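Side-chain contacts in D-2-hydroxyacid dehydrogensase protein (Ketogulonicigenium vulgare, PDB 4LSW), which probably catalyses the reversible interconversion of D-2-hydroxyacids and 2-oxoacids with NAD(H) or NADP(H) as cofactor: residues H27-A32 with A36-N41; R45-A50 with A303-S308; V109-A114 with N275-P280; E123-A126 with K130-A133; H282-G285 with T289-A292. One frame throughout, in Å; residues are numbered along the deposited sequence.

Contact 1: residues H27-A32 with A36-N41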
# COMPACT_ATOMS: atom_id res chain seq x y z
N HIS A 27 5.69 20.44 -17.61
CA HIS A 27 4.44 20.50 -18.34
C HIS A 27 3.41 19.62 -17.64
O HIS A 27 3.62 18.41 -17.49
CB HIS A 27 4.66 20.06 -19.78
CG HIS A 27 5.71 20.86 -20.49
ND1 HIS A 27 5.49 22.15 -20.93
CD2 HIS A 27 7.00 20.57 -20.78
CE1 HIS A 27 6.60 22.61 -21.49
NE2 HIS A 27 7.53 21.68 -21.41
N ARG A 28 2.32 20.23 -17.19
CA ARG A 28 1.29 19.52 -16.44
C ARG A 28 0.21 19.01 -17.37
O ARG A 28 -0.70 19.75 -17.73
CB ARG A 28 0.67 20.45 -15.40
CG ARG A 28 1.68 21.07 -14.46
CD ARG A 28 1.01 21.96 -13.44
NE ARG A 28 1.99 22.60 -12.57
CZ ARG A 28 1.68 23.23 -11.44
NH1 ARG A 28 0.41 23.31 -11.04
NH2 ARG A 28 2.64 23.79 -10.71
N LEU A 29 0.30 17.74 -17.74
CA LEU A 29 -0.65 17.17 -18.68
C LEU A 29 -2.05 17.15 -18.06
O LEU A 29 -3.06 17.25 -18.76
CB LEU A 29 -0.21 15.76 -19.10
CG LEU A 29 -0.95 15.16 -20.29
CD1 LEU A 29 -0.85 16.08 -21.48
CD2 LEU A 29 -0.41 13.77 -20.62
N PHE A 30 -2.10 17.07 -16.73
CA PHE A 30 -3.36 16.98 -16.00
C PHE A 30 -4.07 18.33 -15.86
O PHE A 30 -5.15 18.41 -15.27
CB PHE A 30 -3.12 16.38 -14.61
CG PHE A 30 -2.21 17.20 -13.74
CD1 PHE A 30 -0.83 17.03 -13.80
CD2 PHE A 30 -2.73 18.13 -12.85
CE1 PHE A 30 0.01 17.79 -12.99
CE2 PHE A 30 -1.89 18.88 -12.04
CZ PHE A 30 -0.52 18.71 -12.11
N GLU A 31 -3.46 19.38 -16.40
CA GLU A 31 -4.08 20.70 -16.40
C GLU A 31 -4.39 21.16 -17.82
O GLU A 31 -4.85 22.28 -18.02
CB GLU A 31 -3.17 21.73 -15.73
CG GLU A 31 -3.26 21.77 -14.23
CD GLU A 31 -2.36 22.83 -13.61
OE1 GLU A 31 -1.86 23.70 -14.34
OE2 GLU A 31 -2.17 22.78 -12.38
N ALA A 32 -4.11 20.31 -18.79
CA ALA A 32 -4.29 20.67 -20.20
C ALA A 32 -5.74 20.55 -20.63
O ALA A 32 -6.40 19.55 -20.36
CB ALA A 32 -3.41 19.80 -21.08
N ALA A 36 -3.93 16.09 -26.75
CA ALA A 36 -3.19 16.00 -28.00
C ALA A 36 -2.44 17.29 -28.31
O ALA A 36 -1.32 17.25 -28.82
CB ALA A 36 -4.10 15.60 -29.16
N ALA A 37 -3.06 18.43 -28.02
CA ALA A 37 -2.41 19.71 -28.30
C ALA A 37 -1.13 19.88 -27.49
O ALA A 37 -0.10 20.29 -28.03
CB ALA A 37 -3.36 20.87 -28.05
N MET A 38 -1.18 19.55 -26.20
CA MET A 38 0.01 19.67 -25.37
C MET A 38 1.09 18.70 -25.83
O MET A 38 2.26 19.09 -25.93
CB MET A 38 -0.28 19.46 -23.88
CG MET A 38 1.00 19.38 -23.04
SD MET A 38 0.75 19.46 -21.25
CE MET A 38 0.52 21.21 -20.96
N LEU A 39 0.71 17.47 -26.13
CA LEU A 39 1.67 16.48 -26.60
C LEU A 39 2.29 16.88 -27.94
O LEU A 39 3.49 16.67 -28.16
CB LEU A 39 1.04 15.08 -26.68
CG LEU A 39 0.68 14.45 -25.33
CD1 LEU A 39 0.08 13.07 -25.53
CD2 LEU A 39 1.89 14.38 -24.40
N ALA A 40 1.50 17.46 -28.84
CA ALA A 40 2.06 17.96 -30.10
C ALA A 40 3.07 19.07 -29.83
O ALA A 40 4.16 19.11 -30.42
CB ALA A 40 0.96 18.45 -31.01
N ASN A 41 2.71 19.98 -28.93
CA ASN A 41 3.56 21.11 -28.61
C ASN A 41 4.88 20.73 -27.96
O ASN A 41 5.93 21.24 -28.33
CB ASN A 41 2.83 22.10 -27.71
CG ASN A 41 1.73 22.84 -28.43
OD1 ASN A 41 1.66 22.82 -29.66
ND2 ASN A 41 0.87 23.50 -27.67

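Contact 2: residues R45-A50 with A303-S308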
# COMPACT_ATOMS: atom_id res chain seq x y z
N ARG A 45 10.13 17.48 -26.67
CA ARG A 45 11.02 18.04 -25.66
C ARG A 45 11.16 17.20 -24.40
O ARG A 45 12.12 17.37 -23.65
CB ARG A 45 10.54 19.43 -25.25
CG ARG A 45 10.40 20.39 -26.41
CD ARG A 45 10.45 21.81 -25.91
NE ARG A 45 10.27 22.82 -26.95
CZ ARG A 45 11.26 23.37 -27.64
NH1 ARG A 45 12.52 22.99 -27.44
NH2 ARG A 45 10.99 24.30 -28.55
N ILE A 46 10.21 16.30 -24.18
CA ILE A 46 10.13 15.59 -22.91
C ILE A 46 11.26 14.58 -22.72
O ILE A 46 11.40 13.62 -23.48
CB ILE A 46 8.77 14.88 -22.74
CG1 ILE A 46 7.62 15.89 -22.85
CG2 ILE A 46 8.71 14.14 -21.41
CD1 ILE A 46 7.80 17.14 -21.98
N ARG A 47 12.06 14.79 -21.68
CA ARG A 47 13.16 13.89 -21.37
C ARG A 47 12.82 12.99 -20.19
O ARG A 47 13.40 11.92 -20.04
CB ARG A 47 14.45 14.67 -21.12
CG ARG A 47 15.00 15.35 -22.38
CD ARG A 47 16.17 16.25 -22.05
NE ARG A 47 17.27 15.51 -21.45
CZ ARG A 47 18.26 16.05 -20.75
NH1 ARG A 47 18.29 17.36 -20.57
NH2 ARG A 47 19.21 15.29 -20.24
N ALA A 48 11.87 13.41 -19.36
CA ALA A 48 11.41 12.56 -18.27
C ALA A 48 9.93 12.75 -17.99
O ALA A 48 9.40 13.85 -18.16
CB ALA A 48 12.22 12.79 -17.00
N ILE A 49 9.27 11.68 -17.56
CA ILE A 49 7.89 11.74 -17.10
C ILE A 49 7.91 11.57 -15.59
O ILE A 49 8.66 10.73 -15.06
CB ILE A 49 7.02 10.67 -17.75
CG1 ILE A 49 6.80 11.01 -19.23
CG2 ILE A 49 5.68 10.56 -17.03
CD1 ILE A 49 6.15 9.89 -20.01
N ALA A 50 7.13 12.39 -14.89
CA ALA A 50 6.92 12.23 -13.47
C ALA A 50 5.48 11.78 -13.30
O ALA A 50 4.54 12.46 -13.71
CB ALA A 50 7.15 13.55 -12.74
N ALA A 303 19.33 13.31 -9.91
CA ALA A 303 20.46 12.44 -10.20
C ALA A 303 20.55 12.14 -11.69
O ALA A 303 21.62 12.20 -12.29
CB ALA A 303 20.35 11.15 -9.40
N HIS A 304 19.41 11.82 -12.31
CA HIS A 304 19.41 11.50 -13.73
C HIS A 304 19.98 12.62 -14.60
O HIS A 304 20.86 12.38 -15.43
CB HIS A 304 17.99 11.17 -14.21
CG HIS A 304 17.90 10.96 -15.69
ND1 HIS A 304 18.28 9.78 -16.30
CD2 HIS A 304 17.51 11.78 -16.69
CE1 HIS A 304 18.12 9.88 -17.60
NE2 HIS A 304 17.66 11.10 -17.87
N PHE A 305 19.48 13.83 -14.40
CA PHE A 305 19.88 14.94 -15.26
C PHE A 305 21.28 15.44 -14.95
O PHE A 305 21.89 16.13 -15.76
CB PHE A 305 18.85 16.06 -15.21
CG PHE A 305 17.56 15.72 -15.92
CD1 PHE A 305 17.53 15.60 -17.29
CD2 PHE A 305 16.39 15.50 -15.20
CE1 PHE A 305 16.35 15.28 -17.95
CE2 PHE A 305 15.21 15.18 -15.85
CZ PHE A 305 15.19 15.07 -17.22
N ALA A 306 21.79 15.07 -13.77
CA ALA A 306 23.16 15.43 -13.38
C ALA A 306 24.19 14.45 -13.94
O ALA A 306 25.39 14.73 -13.92
CB ALA A 306 23.28 15.53 -11.86
N GLY A 307 23.72 13.31 -14.44
CA GLY A 307 24.60 12.28 -14.94
C GLY A 307 25.10 11.36 -13.84
O GLY A 307 26.11 10.67 -13.99
N SER A 308 24.38 11.35 -12.72
CA SER A 308 24.72 10.51 -11.58
C SER A 308 23.85 9.26 -11.57
O SER A 308 22.84 9.21 -12.28
CB SER A 308 24.54 11.30 -10.28
OG SER A 308 25.50 12.33 -10.18
O HOH W 1 21.16 16.19 -18.51

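Contact 3: residues V109-A114 with N275-P280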
# COMPACT_ATOMS: atom_id res chain seq x y z
N VAL A 109 -0.64 -2.61 12.85
CA VAL A 109 -0.66 -3.03 14.24
C VAL A 109 -1.65 -2.19 15.06
O VAL A 109 -2.39 -2.72 15.89
CB VAL A 109 0.76 -2.97 14.82
CG1 VAL A 109 0.75 -3.25 16.30
CG2 VAL A 109 1.63 -3.97 14.09
N ALA A 110 -1.69 -0.89 14.79
CA ALA A 110 -2.64 -0.00 15.46
C ALA A 110 -4.07 -0.42 15.20
O ALA A 110 -4.92 -0.35 16.09
CB ALA A 110 -2.43 1.41 15.01
N MET A 111 -4.34 -0.84 13.97
CA MET A 111 -5.67 -1.30 13.58
C MET A 111 -6.09 -2.57 14.32
O MET A 111 -7.23 -2.68 14.76
CB MET A 111 -5.72 -1.52 12.07
CG MET A 111 -5.74 -0.20 11.28
SD MET A 111 -5.38 -0.38 9.52
CE MET A 111 -6.77 -1.38 8.95
N MET A 112 -5.18 -3.53 14.43
CA MET A 112 -5.45 -4.74 15.21
C MET A 112 -5.83 -4.37 16.64
O MET A 112 -6.84 -4.85 17.17
CB MET A 112 -4.23 -5.67 15.23
CG MET A 112 -4.36 -6.79 16.27
SD MET A 112 -2.87 -7.78 16.50
CE MET A 112 -1.79 -6.52 17.13
N LEU A 113 -5.04 -3.49 17.26
CA LEU A 113 -5.30 -3.09 18.63
C LEU A 113 -6.64 -2.37 18.76
O LEU A 113 -7.41 -2.65 19.67
CB LEU A 113 -4.17 -2.19 19.14
CG LEU A 113 -2.85 -2.90 19.43
CD1 LEU A 113 -1.72 -1.88 19.40
CD2 LEU A 113 -2.93 -3.57 20.79
N ALA A 114 -6.90 -1.44 17.84
CA ALA A 114 -8.13 -0.67 17.88
C ALA A 114 -9.38 -1.54 17.74
O ALA A 114 -10.36 -1.33 18.44
CB ALA A 114 -8.12 0.43 16.83
N ASN A 275 -18.59 -5.57 12.84
CA ASN A 275 -17.27 -6.08 13.22
C ASN A 275 -16.18 -5.70 12.22
O ASN A 275 -15.26 -6.47 11.96
CB ASN A 275 -17.33 -7.60 13.33
CG ASN A 275 -18.00 -8.23 12.12
OD1 ASN A 275 -18.59 -7.54 11.29
ND2 ASN A 275 -17.92 -9.55 12.02
N VAL A 276 -16.29 -4.50 11.66
CA VAL A 276 -15.34 -4.04 10.66
C VAL A 276 -14.81 -2.64 11.00
O VAL A 276 -15.59 -1.70 11.18
CB VAL A 276 -15.98 -3.99 9.25
CG1 VAL A 276 -15.00 -3.39 8.27
CG2 VAL A 276 -16.37 -5.37 8.79
N LEU A 277 -13.49 -2.53 11.09
CA LEU A 277 -12.84 -1.23 11.22
C LEU A 277 -12.45 -0.72 9.84
O LEU A 277 -11.68 -1.36 9.12
CB LEU A 277 -11.57 -1.35 12.08
CG LEU A 277 -10.82 -0.04 12.28
CD1 LEU A 277 -11.61 0.80 13.23
CD2 LEU A 277 -9.40 -0.28 12.81
N LEU A 278 -12.98 0.44 9.45
CA LEU A 278 -12.67 1.02 8.16
C LEU A 278 -11.58 2.10 8.28
O LEU A 278 -11.65 2.94 9.17
CB LEU A 278 -13.93 1.67 7.58
CG LEU A 278 -15.18 0.80 7.43
CD1 LEU A 278 -16.40 1.70 7.15
CD2 LEU A 278 -14.99 -0.21 6.32
N GLN A 279 -10.60 2.07 7.37
CA GLN A 279 -9.62 3.16 7.26
C GLN A 279 -9.44 3.57 5.79
O GLN A 279 -9.44 2.72 4.90
CB GLN A 279 -8.27 2.75 7.87
CG GLN A 279 -8.32 2.42 9.34
CD GLN A 279 -8.33 3.64 10.25
OE1 GLN A 279 -7.29 4.23 10.55
NE2 GLN A 279 -9.52 4.04 10.69
N PRO A 280 -9.27 4.88 5.53
CA PRO A 280 -9.28 5.39 4.15
C PRO A 280 -7.95 5.30 3.41
O PRO A 280 -7.43 6.31 2.91
CB PRO A 280 -9.69 6.86 4.35
CG PRO A 280 -9.05 7.22 5.66
CD PRO A 280 -9.23 5.97 6.52

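Contact 4: residues E123-A126 with K130-A133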
# COMPACT_ATOMS: atom_id res chain seq x y z
N GLU A 123 -14.47 5.31 22.36
CA GLU A 123 -14.41 6.77 22.23
C GLU A 123 -15.83 7.32 22.22
O GLU A 123 -16.16 8.19 23.03
CB GLU A 123 -13.69 7.16 20.94
CG GLU A 123 -12.61 8.21 21.11
CD GLU A 123 -13.16 9.61 21.31
OE1 GLU A 123 -12.41 10.46 21.83
OE2 GLU A 123 -14.32 9.87 20.94
N THR A 124 -16.66 6.79 21.32
CA THR A 124 -18.06 7.18 21.22
C THR A 124 -18.78 7.00 22.56
O THR A 124 -19.58 7.85 22.95
CB THR A 124 -18.80 6.38 20.12
OG1 THR A 124 -18.16 6.55 18.86
CG2 THR A 124 -20.27 6.82 20.00
N TRP A 125 -18.47 5.91 23.26
CA TRP A 125 -19.09 5.62 24.55
C TRP A 125 -18.86 6.75 25.55
O TRP A 125 -19.79 7.21 26.22
CB TRP A 125 -18.57 4.29 25.10
CG TRP A 125 -19.42 3.69 26.18
CD1 TRP A 125 -19.14 3.64 27.51
CD2 TRP A 125 -20.68 3.04 26.01
NE1 TRP A 125 -20.16 3.01 28.18
CE2 TRP A 125 -21.12 2.63 27.28
CE3 TRP A 125 -21.49 2.76 24.89
CZ2 TRP A 125 -22.33 1.96 27.47
CZ3 TRP A 125 -22.69 2.10 25.09
CH2 TRP A 125 -23.09 1.70 26.37
N ALA A 126 -17.62 7.21 25.65
CA ALA A 126 -17.30 8.30 26.57
C ALA A 126 -17.81 9.63 26.03
O ALA A 126 -18.41 10.42 26.76
CB ALA A 126 -15.79 8.36 26.80
N LYS A 130 -22.70 8.04 27.27
CA LYS A 130 -23.27 6.76 27.68
C LYS A 130 -22.48 6.08 28.80
O LYS A 130 -23.02 5.27 29.54
CB LYS A 130 -23.44 5.84 26.47
CG LYS A 130 -24.40 6.39 25.42
CD LYS A 130 -24.74 5.38 24.34
CE LYS A 130 -25.35 6.09 23.13
NZ LYS A 130 -25.91 5.16 22.12
N TRP A 131 -21.20 6.42 28.92
CA TRP A 131 -20.37 5.92 30.01
C TRP A 131 -20.98 6.31 31.36
O TRP A 131 -21.09 5.48 32.27
CB TRP A 131 -18.94 6.45 29.87
CG TRP A 131 -17.96 5.94 30.89
CD1 TRP A 131 -18.05 4.80 31.63
CD2 TRP A 131 -16.72 6.56 31.26
NE1 TRP A 131 -16.95 4.67 32.45
CE2 TRP A 131 -16.12 5.74 32.24
CE3 TRP A 131 -16.06 7.73 30.86
CZ2 TRP A 131 -14.89 6.06 32.82
CZ3 TRP A 131 -14.84 8.04 31.44
CH2 TRP A 131 -14.27 7.20 32.41
N ALA A 132 -21.40 7.56 31.48
CA ALA A 132 -21.98 8.04 32.73
C ALA A 132 -23.43 7.60 32.89
O ALA A 132 -23.86 7.24 33.98
CB ALA A 132 -21.87 9.56 32.81
N ALA A 133 -24.18 7.62 31.79
CA ALA A 133 -25.63 7.39 31.84
C ALA A 133 -26.02 5.91 31.86
O ALA A 133 -27.06 5.54 32.40
CB ALA A 133 -26.31 8.10 30.68

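Contact 5: residues H282-G285 with T289-A292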
# COMPACT_ATOMS: atom_id res chain seq x y z
N HIS A 282 -4.79 4.96 4.34
CA HIS A 282 -3.79 5.91 4.81
C HIS A 282 -2.66 5.25 5.61
O HIS A 282 -2.01 5.93 6.41
CB HIS A 282 -4.42 7.07 5.60
CG HIS A 282 -4.90 6.70 6.98
ND1 HIS A 282 -4.77 7.55 8.06
CD2 HIS A 282 -5.53 5.59 7.44
CE1 HIS A 282 -5.28 6.97 9.13
NE2 HIS A 282 -5.76 5.79 8.78
N ALA A 283 -2.40 3.97 5.37
CA ALA A 283 -1.25 3.33 6.03
C ALA A 283 0.07 4.07 5.83
O ALA A 283 0.90 4.12 6.75
CB ALA A 283 -1.12 1.87 5.61
N SER A 284 0.28 4.66 4.66
CA SER A 284 1.50 5.43 4.42
C SER A 284 1.28 6.93 4.64
O SER A 284 2.15 7.74 4.35
CB SER A 284 2.02 5.19 3.00
OG SER A 284 1.16 5.77 2.04
N GLY A 285 0.11 7.27 5.18
CA GLY A 285 -0.31 8.66 5.31
C GLY A 285 0.27 9.46 6.47
O GLY A 285 -0.47 9.93 7.33
N THR A 289 6.58 10.32 5.97
CA THR A 289 6.66 9.36 4.88
C THR A 289 6.39 10.02 3.53
O THR A 289 7.14 9.80 2.57
CB THR A 289 5.72 8.17 5.12
OG1 THR A 289 6.32 7.30 6.09
CG2 THR A 289 5.48 7.40 3.83
N ARG A 290 5.35 10.83 3.46
CA ARG A 290 5.02 11.47 2.18
C ARG A 290 6.13 12.43 1.74
O ARG A 290 6.48 12.47 0.56
CB ARG A 290 3.64 12.12 2.22
CG ARG A 290 2.50 11.11 2.38
CD ARG A 290 2.55 10.03 1.30
NE ARG A 290 1.58 8.98 1.56
CZ ARG A 290 0.29 9.06 1.26
NH1 ARG A 290 -0.20 10.14 0.67
NH2 ARG A 290 -0.52 8.04 1.54
N LYS A 291 6.71 13.18 2.68
CA LYS A 291 7.84 14.02 2.29
C LYS A 291 9.01 13.20 1.79
O LYS A 291 9.66 13.56 0.81
CB LYS A 291 8.28 14.93 3.45
CG LYS A 291 7.37 16.12 3.62
CD LYS A 291 7.87 17.07 4.67
CE LYS A 291 6.88 18.21 4.84
NZ LYS A 291 7.35 19.23 5.82
N ALA A 292 9.27 12.07 2.44
CA ALA A 292 10.36 11.22 2.02
C ALA A 292 10.12 10.62 0.62
O ALA A 292 11.07 10.51 -0.17
CB ALA A 292 10.61 10.12 3.04

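Contact 1: residues H27-A32 with A36-N41
Met38 is the first residue of the helical segment 36-41 to reach across, and it carries most of the contact with 27-32. Its CG lies anti to the backbone N (chi1 172°), which sends the chain straight out from the helix, and a bend at the last torsion (chi3 -80°) then turns the methyl aside. The sulfur settles over Leu29, with SD of Met38 3.7 Å from CA of Leu29 and equally 3.7 Å from its CD1. CE of Met38 goes on beyond the leucine to the backbone, 3.7 Å from the carbonyl O of Arg28, and also brushes CB of Ala32 at 4.2 Å. CB of His27 also approaches SD of Met38, at 4.2 Å. One position on, Leu39 adds a looser touch: its CD2 is 4.4 Å from CD1 of Leu29, and Leu7 of strand 5-8 packs against both leucines. The polar ends on 27-32 turn elsewhere. NH1 of Arg28 makes a salt bridge to OE2 of Glu31 at 3.0 Å, while its NH2 pairs with Asp21, and NE2 of His27 bonds to Glu5. Strand 25-28, helix 35-42 and the parallel strand 48-52 follow one another in the chain and the two strands share one sheet, a beta-alpha-beta crossover; Met38 and Leu39 pack the helix onto the start of that connection.

Contact 2: residues R45-A50 with A303-S308
Phe305 lies near the C-terminal end of helix 287-306 and brings its ring edge to Arg47 and also touches Ala48, in the segment that runs into strand 48-52, so that the last long helix packs on the mixed sheet of the N-terminal alpha/beta domain. The helix finishes in a Schellman motif, with Gly307 at positive phi.

The apolar part is small. CZ of Phe305 meets CB of Ala48 at 3.8 Å, and CB of Arg47 lies in the ring plane, 3.7 Å from CE1 of Phe305. Ile6 and Phe24 pack on the same ring from outside the two segments.

The flat groups meet at nearly a right angle, their planes 87° apart. A bend at chi3 (61°) folds the Arg47 chain back so that the face of its guanidinium looks at the ring edge: CE1 of Phe305 stands 3.5 Å from CZ of Arg47, above the middle of the group.

Polar links fix the guanidinium further. Glu69 takes a salt bridge from NE of Arg47 and a hydrogen bond from NE2 of His304, thereby joining the two segments. At the guanidinium edge, one water accepts from NH2 of Arg47 at 2.8 Å and donates to the carbonyl O of Phe305, also at 2.8 Å.

Contact 3: residues V109-A114 with N275-P280
This is an apolar helix-on-sheet contact: Met111 and Ala114 of helix 101-116 lie against Leu277 and Gln279 of strand 276-278 and the residue beyond it, at an edge of the parallel sheet of the cofactor-binding domain. Leu277 does most of the reaching from the strand. Its CG is anti to the backbone N (chi1 -179°), and the CD2 branch enters the helix surface between two residues one turn apart. There CD2 of Leu277 lies 3.8 Å from the carbonyl O of Met111 and 4.0 Å from its CB, while CB of Ala114 closes in at 4.3 Å. The methyl thus rests on the backbone of Met111 as much as on the two beta carbons.

The sheet has the strand order 3-2-1-4-5-6-7 of a Rossmann-type fold, and strand 276-278 is its last strand. The next strand in, 254-257, supplies Ala256, which touches both Met111 and Leu277.

The outer part of Met111 turns toward Gln279. Bent at chi3, it passes the glutamine in the opposite direction, with SD of Met111 4.1 Å from CG of Gln279 and CE about as close. That leaves only the aliphatic part of Gln279 against the thioether. Its chain folds at chi2 (-79°), bringing the amide back over its own backbone, where NE2 of Gln279 donates to the carbonyl O of Leu278 at 2.8 Å, tilted from the carbonyl plane. OE1 of the same amide accepts a hydrogen bond from NE2 of His282, so both ends of the amide are held and its rotation is fixed.

Contact 4: residues E123-A126 with K130-A133
The carbonyl O of Trp125 accepts a hydrogen bond from the backbone N of Trp131 at 3.1 Å, tying the last turns of helix 119-128 to the short helix 130-133. The donor stands well above the carbonyl plane, and the two segments come close, with CA of Ala126 only 5.2 Å from CA of Trp131.

The Trp125 indole, its CG anti to the backbone N (chi1 -162°), lies back over this junction. One face is covered by backbone and side chain together. CB of Lys130 makes a CH-pi contact, 3.8 Å from the centroid of the six-membered ring of Trp125 and almost on its normal, while the peptide N of Trp131 sits over the same face toward the rim. The lysine then runs out extended across the indole, with CD of Lys130 3.9 Å from CZ3 of Trp125.

The two tryptophans meet obliquely, with planes at 41°; the closest side-chain approach is CD1 of Trp125 to CB of Trp131, 3.7 Å. Beyond it, CE3 of Trp131 touches CB of Ala126 at 4.1 Å.

NE1 of Trp125 bonds to the carbonyl O of Gly135, and Tyr137 meets the indole, so the chain leaving helix 130-133 also packs on this residue. The whole corner lies at the surface, far from the centre of the chain, after helix 101-116 and before strand 147-151, with helix 119-128 forming one arm.

Contact 5: residues H282-G285 with T289-A292
Arg290, in the first turn of helix 287-306, reaches back to Ser284 in the type I beta turn 282-285, which leads out of the Rossmann-type sheet toward that helix. From CB the chain sets off with CG beside the backbone N and then bends at chi2 (-55°), which turns it along the helix surface and back toward the loop. CG and CD run past the carbonyl of Ser284, with CD of Arg290 3.8 Å from its O. NE of Arg290 is the first polar atom and divides its N-H between two oxygens of the serine: a weak bond to the carbonyl O of Ser284 at 3.1 Å, and a second to OG of Ser284 at 3.3 Å, with OG close to the guanidinium plane. NH2 of Arg290 completes the grip from the same edge with the straighter bond, 2.9 Å to OG of Ser284 and 150° at the hydrogen. The hydroxyl is therefore held side-on by two nitrogens, and CA of Gly285 lies over one face of the guanidinium. With OG between the backbone N and the carbonyl carbon (chi1 69°), the Ser284 hydroxyl lies within reach of both NE and NH2 of Arg290.

The turn itself is closed by Gly285 N bonding to the carbonyl O of His282 at 2.8 Å, and Asp258 receives the backbone N-H groups of His282 and Ala283. Thr289 packs beside the arginine. Its OG1 turns away to Asp103 of helix 101-116, while its methyl faces the loop, with CG2 of Thr289 3.4 Å from the carbonyl O of Ser284.

From the N terminus, contact 1 closes a short loop from strand 25-28 to helix 35-42. Contact 2 opens next, at strand 48-52, and touches contact 1 where CD2 of His27 meets CD1 of Ile46, 3.7 Å apart; it closes only at the end of helix 287-306, so it spans contacts 3, 4 and 5. Contact 3 joins helix 101-116 to strand 276-278 and in turn encloses the small corner of contact 4. Contact 5 follows contact 3 directly in sequence and leads into helix 287-306, whose far end serves contact 2. Contacts 1 and 2 thus belong to the N-terminal mixed sheet, contacts 3 and 4 to the cofactor-binding domain, and contact 5 to the passage between them.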